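Local coordinates for 3-hydroxyisobutyryl-CoA hydrolase (Mycobacterium thermoresistibile, PDB 4HDT), which probably hydrolyses 3-hydroxyisobutyryl-CoA to 3-hydroxyisobutyrate and free CoA, as a zinc-binding member of the crotonase-like (enoyl-CoA hydratase/isomerase) family, at residues 163-175 with 260-273. Sequence-based numbering, arbitrary orientation.
Sequences KLGLHAALTGAPF and LIATRSPIALSVTL
The guanidinium of Arg264 presents its NE/NH2 edge to the carbonyl of Thr171, with the oxygen practically in its plane, while Leu260 CD1 sits 3.6 Å above one face, offset toward the rim. Arg264 NE and NH2, along one edge, both donate to Thr171 O, at 3.0 and 2.9 Å. NH2 arrives in the carbonyl plane, whereas NE stands 42° above it, and the bend of the arginine chain at chi2 (-50°) turns this edge toward the carbonyl. The other flat group, the His167 ring, has Thr171 OG1 over the centre of one face. That hydroxyl donates to His167 O and accepts from Ala173 N, an ST turn where helix 164-171 gives way to Gly172 with positive phi. In this crotonase-like chain the contact packs helix 164-171 against the first turns of helix 266-279: the axes of 164-171 and 266-273 run nearly antiparallel (159°) and come within 9.6 Å of each other. Leu170 is a knob in a hole formed by Ile261, Leu269, Thr272 and Leu273; its CD2 lies 4.0 Å from Leu269 CD2, and Ile242 of helix 239-249 also touches it. One residue before Leu170, Ala169 CB meets Thr272 CG2 at 3.6 Å, and a turn earlier both methyls of Leu166 close on Leu273 CD1. Just ahead of the type I turn Ile261-Arg264, Leu260 CD2 lies against Ala173 CB, while Thr263 O accepts from Trp322.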
ATOM      1  N   LYS A 163      -6.427 -15.204   6.904  1.00 12.77           N
ATOM      2  CA  LYS A 163      -6.189 -13.981   7.668  1.00 12.72           C
ATOM      3  C   LYS A 163      -4.821 -13.388   7.350  1.00 11.47           C
ATOM      4  O   LYS A 163      -4.322 -12.585   8.124  1.00 10.58           O
ATOM      5  CB  LYS A 163      -6.297 -14.256   9.170  1.00 14.39           C
ATOM      6  CG  LYS A 163      -7.627 -14.855   9.599  1.00 16.73           C
ATOM      7  CD  LYS A 163      -8.786 -13.952   9.242  1.00 19.57           C
ATOM      8  CE  LYS A 163     -10.119 -14.562   9.625  1.00 22.81           C
ATOM      9  NZ  LYS A 163     -11.203 -13.790   8.986  1.00 26.26           N
ATOM     10  N   LEU A 164      -4.204 -13.795   6.243  1.00 10.92           N
ATOM     11  CA  LEU A 164      -2.903 -13.240   5.882  1.00 10.76           C
ATOM     12  C   LEU A 164      -2.910 -11.709   5.800  1.00 10.10           C
ATOM     13  O   LEU A 164      -1.927 -11.048   6.174  1.00  9.72           O
ATOM     14  CB  LEU A 164      -2.415 -13.824   4.561  1.00 11.39           C
ATOM     15  CG  LEU A 164      -2.032 -15.324   4.498  1.00 12.41           C
ATOM     16  CD1 LEU A 164      -1.455 -15.650   3.142  1.00 12.74           C
ATOM     17  CD2 LEU A 164      -1.123 -15.791   5.587  1.00 13.05           C
ATOM     18  N   GLY A 165      -4.013 -11.158   5.310  1.00 10.04           N
ATOM     19  CA  GLY A 165      -4.145  -9.693   5.238  1.00 10.09           C
ATOM     20  C   GLY A 165      -4.115  -9.011   6.599  1.00 10.36           C
ATOM     21  O   GLY A 165      -3.484  -7.928   6.777  1.00 10.40           O
ATOM     22  N   LEU A 166      -4.791  -9.588   7.595  1.00 11.15           N
ATOM     23  CA  LEU A 166      -4.742  -9.005   8.953  1.00 11.61           C
ATOM     24  C   LEU A 166      -3.354  -9.071   9.528  1.00 10.98           C
ATOM     25  O   LEU A 166      -2.882  -8.146  10.205  1.00 10.60           O
ATOM     26  CB  LEU A 166      -5.706  -9.723   9.929  1.00 13.36           C
ATOM     27  CG  LEU A 166      -7.139  -9.543   9.648  1.00 14.81           C
ATOM     28  CD1 LEU A 166      -7.966 -10.275  10.717  1.00 15.60           C
ATOM     29  CD2 LEU A 166      -7.504  -8.091   9.647  1.00 15.50           C
ATOM     30  N   HIS A 167      -2.684 -10.200   9.318  1.00 10.54           N
ATOM     31  CA  HIS A 167      -1.309 -10.316   9.756  1.00 10.65           C
ATOM     32  C   HIS A 167      -0.435  -9.194   9.167  1.00  9.93           C
ATOM     33  O   HIS A 167       0.298  -8.539   9.901  1.00 10.15           O
ATOM     34  CB  HIS A 167      -0.789 -11.720   9.431  1.00 11.42           C
ATOM     35  CG  HIS A 167       0.671 -11.893   9.652  1.00 12.28           C
ATOM     36  ND1 HIS A 167       1.224 -12.072  10.906  1.00 12.78           N
ATOM     37  CD2 HIS A 167       1.711 -11.878   8.783  1.00 12.88           C
ATOM     38  CE1 HIS A 167       2.526 -12.195  10.797  1.00 13.36           C
ATOM     39  NE2 HIS A 167       2.855 -12.057   9.525  1.00 13.83           N
ATOM     40  N   ALA A 168      -0.469  -9.048   7.855  1.00  9.25           N
ATOM     41  CA  ALA A 168       0.313  -7.998   7.227  1.00  8.70           C
ATOM     42  C   ALA A 168      -0.058  -6.609   7.784  1.00  8.72           C
ATOM     43  O   ALA A 168       0.829  -5.795   8.042  1.00  8.68           O
ATOM     44  CB  ALA A 168       0.149  -8.061   5.726  1.00  8.51           C
ATOM     45  N   ALA A 169      -1.355  -6.383   7.997  1.00  8.69           N
ATOM     46  CA  ALA A 169      -1.850  -5.038   8.401  1.00  8.70           C
ATOM     47  C   ALA A 169      -1.512  -4.707   9.856  1.00  9.02           C
ATOM     48  O   ALA A 169      -1.194  -3.552  10.184  1.00  9.31           O
ATOM     49  CB  ALA A 169      -3.342  -4.981   8.204  1.00  8.70           C
ATOM     50  N   LEU A 170      -1.567  -5.701  10.754  1.00  9.54           N
ATOM     51  CA  LEU A 170      -1.357  -5.446  12.181  1.00  9.95           C
ATOM     52  C   LEU A 170       0.103  -5.469  12.543  1.00 10.14           C
ATOM     53  O   LEU A 170       0.569  -4.650  13.353  1.00 10.05           O
ATOM     54  CB  LEU A 170      -2.174  -6.438  13.014  1.00 10.36           C
ATOM     55  CG  LEU A 170      -3.678  -6.321  12.841  1.00 10.50           C
ATOM     56  CD1 LEU A 170      -4.377  -7.339  13.743  1.00 11.00           C
ATOM     57  CD2 LEU A 170      -4.254  -4.932  13.090  1.00 10.54           C
ATOM     58  N   THR A 171       0.866  -6.394  11.947  1.00 10.09           N
ATOM     59  CA  THR A 171       2.314  -6.389  12.160  1.00 10.43           C
ATOM     60  C   THR A 171       2.951  -5.202  11.458  1.00 10.62           C
ATOM     61  O   THR A 171       3.909  -4.641  11.960  1.00 10.49           O
ATOM     62  CB  THR A 171       3.048  -7.663  11.681  1.00 10.59           C
ATOM     63  OG1 THR A 171       2.936  -7.819  10.255  1.00 10.36           O
ATOM     64  CG2 THR A 171       2.507  -8.936  12.445  1.00 10.86           C
ATOM     65  N   GLY A 172       2.429  -4.871  10.285  1.00 10.58           N
ATOM     66  CA  GLY A 172       3.095  -3.918   9.385  1.00 11.11           C
ATOM     67  C   GLY A 172       4.433  -4.383   8.834  1.00 11.41           C
ATOM     68  O   GLY A 172       5.239  -3.543   8.342  1.00 12.71           O
ATOM     69  N   ALA A 173       4.685  -5.687   8.930  1.00 11.71           N
ATOM     70  CA  ALA A 173       5.962  -6.277   8.526  1.00 11.92           C
ATOM     71  C   ALA A 173       6.055  -6.467   7.015  1.00 11.43           C
ATOM     72  O   ALA A 173       5.058  -6.738   6.335  1.00 10.63           O
ATOM     73  CB  ALA A 173       6.147  -7.620   9.210  1.00 12.67           C
ATOM     74  N   PRO A 174       7.277  -6.367   6.469  1.00 11.66           N
ATOM     75  CA  PRO A 174       7.458  -6.669   5.058  1.00 11.38           C
ATOM     76  C   PRO A 174       7.270  -8.134   4.692  1.00 10.95           C
ATOM     77  O   PRO A 174       7.534  -9.070   5.515  1.00 11.53           O
ATOM     78  CB  PRO A 174       8.885  -6.214   4.774  1.00 12.19           C
ATOM     79  CG  PRO A 174       9.570  -6.330   6.075  1.00 12.81           C
ATOM     80  CD  PRO A 174       8.554  -6.109   7.158  1.00 12.45           C
ATOM     81  N   PHE A 175       6.855  -8.337   3.452  1.00 10.30           N
ATOM     82  CA  PHE A 175       6.708  -9.670   2.844  1.00 10.35           C
ATOM     83  C   PHE A 175       7.342  -9.695   1.441  1.00 10.08           C
ATOM     84  O   PHE A 175       7.638  -8.637   0.869  1.00  9.91           O
ATOM     85  CB  PHE A 175       5.215 -10.116   2.844  1.00 10.32           C
ATOM     86  CG  PHE A 175       4.228  -9.121   2.260  1.00 10.08           C
ATOM     87  CD1 PHE A 175       3.938  -9.110   0.904  1.00 10.03           C
ATOM     88  CD2 PHE A 175       3.569  -8.224   3.106  1.00 10.16           C
ATOM     89  CE1 PHE A 175       2.991  -8.226   0.385  1.00  9.96           C
ATOM     90  CE2 PHE A 175       2.653  -7.316   2.598  1.00  9.97           C
ATOM     91  CZ  PHE A 175       2.362  -7.328   1.228  1.00  9.67           C
ATOM     92  N   LEU A 260       5.899  -7.707  17.629  1.00 15.24           N
ATOM     93  CA  LEU A 260       5.909  -6.579  16.659  1.00 15.17           C
ATOM     94  C   LEU A 260       4.618  -5.760  16.784  1.00 14.42           C
ATOM     95  O   LEU A 260       4.664  -4.524  16.856  1.00 13.28           O
ATOM     96  CB  LEU A 260       6.203  -7.029  15.228  1.00 16.30           C
ATOM     97  CG  LEU A 260       6.436  -5.972  14.156  1.00 17.83           C
ATOM     98  CD1 LEU A 260       7.507  -4.999  14.612  1.00 18.18           C
ATOM     99  CD2 LEU A 260       6.802  -6.559  12.797  1.00 18.49           C
ATOM    100  N   ILE A 261       3.490  -6.443  16.886  1.00 13.63           N
ATOM    101  CA  ILE A 261       2.201  -5.795  17.055  1.00 13.55           C
ATOM    102  C   ILE A 261       2.194  -4.922  18.295  1.00 14.30           C
ATOM    103  O   ILE A 261       1.644  -3.812  18.307  1.00 14.13           O
ATOM    104  CB  ILE A 261       1.048  -6.847  17.121  1.00 13.43           C
ATOM    105  CG1 ILE A 261       0.914  -7.520  15.763  1.00 13.13           C
ATOM    106  CG2 ILE A 261      -0.272  -6.211  17.541  1.00 13.60           C
ATOM    107  CD1 ILE A 261       0.031  -8.734  15.793  1.00 13.18           C
ATOM    108  N   ALA A 262       2.812  -5.430  19.353  1.00 15.04           N
ATOM    109  CA  ALA A 262       2.787  -4.787  20.624  1.00 16.25           C
ATOM    110  C   ALA A 262       3.570  -3.493  20.607  1.00 16.33           C
ATOM    111  O   ALA A 262       3.415  -2.703  21.518  1.00 17.78           O
ATOM    112  CB  ALA A 262       3.314  -5.742  21.685  1.00 16.64           C
ATOM    113  N   THR A 263       4.402  -3.263  19.592  1.00 16.11           N
ATOM    114  CA  THR A 263       5.070  -1.960  19.433  1.00 16.07           C
ATOM    115  C   THR A 263       4.248  -0.909  18.681  1.00 15.28           C
ATOM    116  O   THR A 263       4.674   0.252  18.621  1.00 15.35           O
ATOM    117  CB  THR A 263       6.413  -2.065  18.668  1.00 16.23           C
ATOM    118  OG1 THR A 263       6.194  -2.375  17.272  1.00 16.19           O
ATOM    119  CG2 THR A 263       7.382  -3.066  19.363  1.00 17.06           C
ATOM    120  N   ARG A 264       3.104  -1.290  18.127  1.00 13.89           N
ATOM    121  CA  ARG A 264       2.371  -0.422  17.217  1.00 13.41           C
ATOM    122  C   ARG A 264       1.357   0.385  17.978  1.00 13.39           C
ATOM    123  O   ARG A 264       1.048   0.118  19.154  1.00 14.42           O
ATOM    124  CB  ARG A 264       1.688  -1.246  16.115  1.00 12.84           C
ATOM    125  CG  ARG A 264       2.550  -2.182  15.317  1.00 12.85           C
ATOM    126  CD  ARG A 264       3.782  -1.508  14.793  1.00 13.06           C
ATOM    127  NE  ARG A 264       4.428  -2.299  13.768  1.00 13.31           N
ATOM    128  CZ  ARG A 264       5.563  -1.957  13.162  1.00 14.13           C
ATOM    129  NH1 ARG A 264       6.258  -0.884  13.540  1.00 14.44           N
ATOM    130  NH2 ARG A 264       6.046  -2.698  12.192  1.00 14.59           N
ATOM    131  N   SER A 265       0.878   1.455  17.336  1.00 13.05           N
ATOM    132  CA  SER A 265      -0.097   2.327  17.969  1.00 13.23           C
ATOM    133  C   SER A 265      -1.366   1.573  18.330  1.00 13.44           C
ATOM    134  O   SER A 265      -1.990   1.001  17.412  1.00 12.90           O
ATOM    135  CB  SER A 265      -0.432   3.483  17.001  1.00 12.86           C
ATOM    136  OG  SER A 265      -1.658   4.099  17.303  1.00 13.04           O
ATOM    137  N   PRO A 266      -1.789   1.576  19.623  1.00 14.04           N
ATOM    138  CA  PRO A 266      -3.063   0.887  19.964  1.00 14.17           C
ATOM    139  C   PRO A 266      -4.290   1.348  19.185  1.00 13.97           C
ATOM    140  O   PRO A 266      -5.016   0.521  18.645  1.00 13.51           O
ATOM    141  CB  PRO A 266      -3.207   1.132  21.468  1.00 15.31           C
ATOM    142  CG  PRO A 266      -1.772   1.147  21.935  1.00 15.46           C
ATOM    143  CD  PRO A 266      -1.031   1.908  20.845  1.00 14.78           C
ATOM    144  N   ILE A 267      -4.478   2.665  19.038  1.00 13.79           N
ATOM    145  CA  ILE A 267      -5.643   3.146  18.308  1.00 13.77           C
ATOM    146  C   ILE A 267      -5.520   2.797  16.820  1.00 12.84           C
ATOM    147  O   ILE A 267      -6.476   2.309  16.228  1.00 12.54           O
ATOM    148  CB  ILE A 267      -5.930   4.646  18.540  1.00 14.28           C
ATOM    149  CG1 ILE A 267      -7.280   5.050  17.939  1.00 14.59           C
ATOM    150  CG2 ILE A 267      -4.808   5.507  17.972  1.00 14.00           C
ATOM    151  CD1 ILE A 267      -8.474   4.308  18.495  1.00 15.38           C
ATOM    152  N   ALA A 268      -4.334   2.936  16.249  1.00 12.24           N
ATOM    153  CA  ALA A 268      -4.162   2.596  14.821  1.00 11.48           C
ATOM    154  C   ALA A 268      -4.412   1.088  14.552  1.00 11.00           C
ATOM    155  O   ALA A 268      -5.051   0.738  13.578  1.00 10.61           O
ATOM    156  CB  ALA A 268      -2.804   3.021  14.318  1.00 11.40           C
ATOM    157  N   LEU A 269      -3.912   0.244  15.434  1.00 11.13           N
ATOM    158  CA  LEU A 269      -4.135  -1.206  15.353  1.00 10.86           C
ATOM    159  C   LEU A 269      -5.625  -1.489  15.357  1.00 11.17           C
ATOM    160  O   LEU A 269      -6.102  -2.264  14.529  1.00 10.63           O
ATOM    161  CB  LEU A 269      -3.508  -1.962  16.535  1.00 11.21           C
ATOM    162  CG  LEU A 269      -1.993  -2.121  16.451  1.00 11.03           C
ATOM    163  CD1 LEU A 269      -1.439  -2.470  17.844  1.00 11.74           C
ATOM    164  CD2 LEU A 269      -1.557  -3.090  15.347  1.00 10.48           C
ATOM    165  N   SER A 270      -6.334  -0.849  16.282  1.00 11.89           N
ATOM    166  CA  SER A 270      -7.769  -1.095  16.483  1.00 12.52           C
ATOM    167  C   SER A 270      -8.566  -0.636  15.270  1.00 12.40           C
ATOM    168  O   SER A 270      -9.501  -1.301  14.831  1.00 12.44           O
ATOM    169  CB  SER A 270      -8.254  -0.404  17.750  1.00 13.47           C
ATOM    170  OG  SER A 270      -7.492  -0.808  18.886  1.00 13.86           O
ATOM    171  N   VAL A 271      -8.197   0.510  14.741  1.00 12.18           N
ATOM    172  CA  VAL A 271      -8.908   1.043  13.584  1.00 12.00           C
ATOM    173  C   VAL A 271      -8.577   0.196  12.347  1.00 11.41           C
ATOM    174  O   VAL A 271      -9.435  -0.030  11.481  1.00 11.19           O
ATOM    175  CB  VAL A 271      -8.616   2.526  13.379  1.00 12.15           C
ATOM    176  CG1 VAL A 271      -9.277   3.036  12.113  1.00 11.97           C
ATOM    177  CG2 VAL A 271      -9.068   3.365  14.582  1.00 13.03           C
ATOM    178  N   THR A 272      -7.334  -0.275  12.252  1.00 11.10           N
ATOM    179  CA  THR A 272      -6.907  -1.146  11.170  1.00 10.84           C
ATOM    180  C   THR A 272      -7.697  -2.460  11.142  1.00 11.05           C
ATOM    181  O   THR A 272      -8.184  -2.884  10.089  1.00 11.27           O
ATOM    182  CB  THR A 272      -5.393  -1.375  11.202  1.00 10.38           C
ATOM    183  OG1 THR A 272      -4.754  -0.118  10.947  1.00 10.30           O
ATOM    184  CG2 THR A 272      -4.969  -2.355  10.116  1.00 10.04           C
ATOM    185  N   LEU A 273      -7.835  -3.090  12.302  1.00 11.60           N
ATOM    186  CA  LEU A 273      -8.638  -4.301  12.380  1.00 11.93           C
ATOM    187  C   LEU A 273     -10.073  -4.048  11.908  1.00 12.24           C
ATOM    188  O   LEU A 273     -10.615  -4.806  11.082  1.00 12.10           O
ATOM    189  CB  LEU A 273      -8.614  -4.884  13.791  1.00 12.64           C
ATOM    190  CG  LEU A 273      -9.423  -6.174  14.029  1.00 13.20           C
ATOM    191  CD1 LEU A 273      -8.943  -7.256  13.068  1.00 12.79           C
ATOM    192  CD2 LEU A 273      -9.265  -6.615  15.485  1.00 14.09           C
TER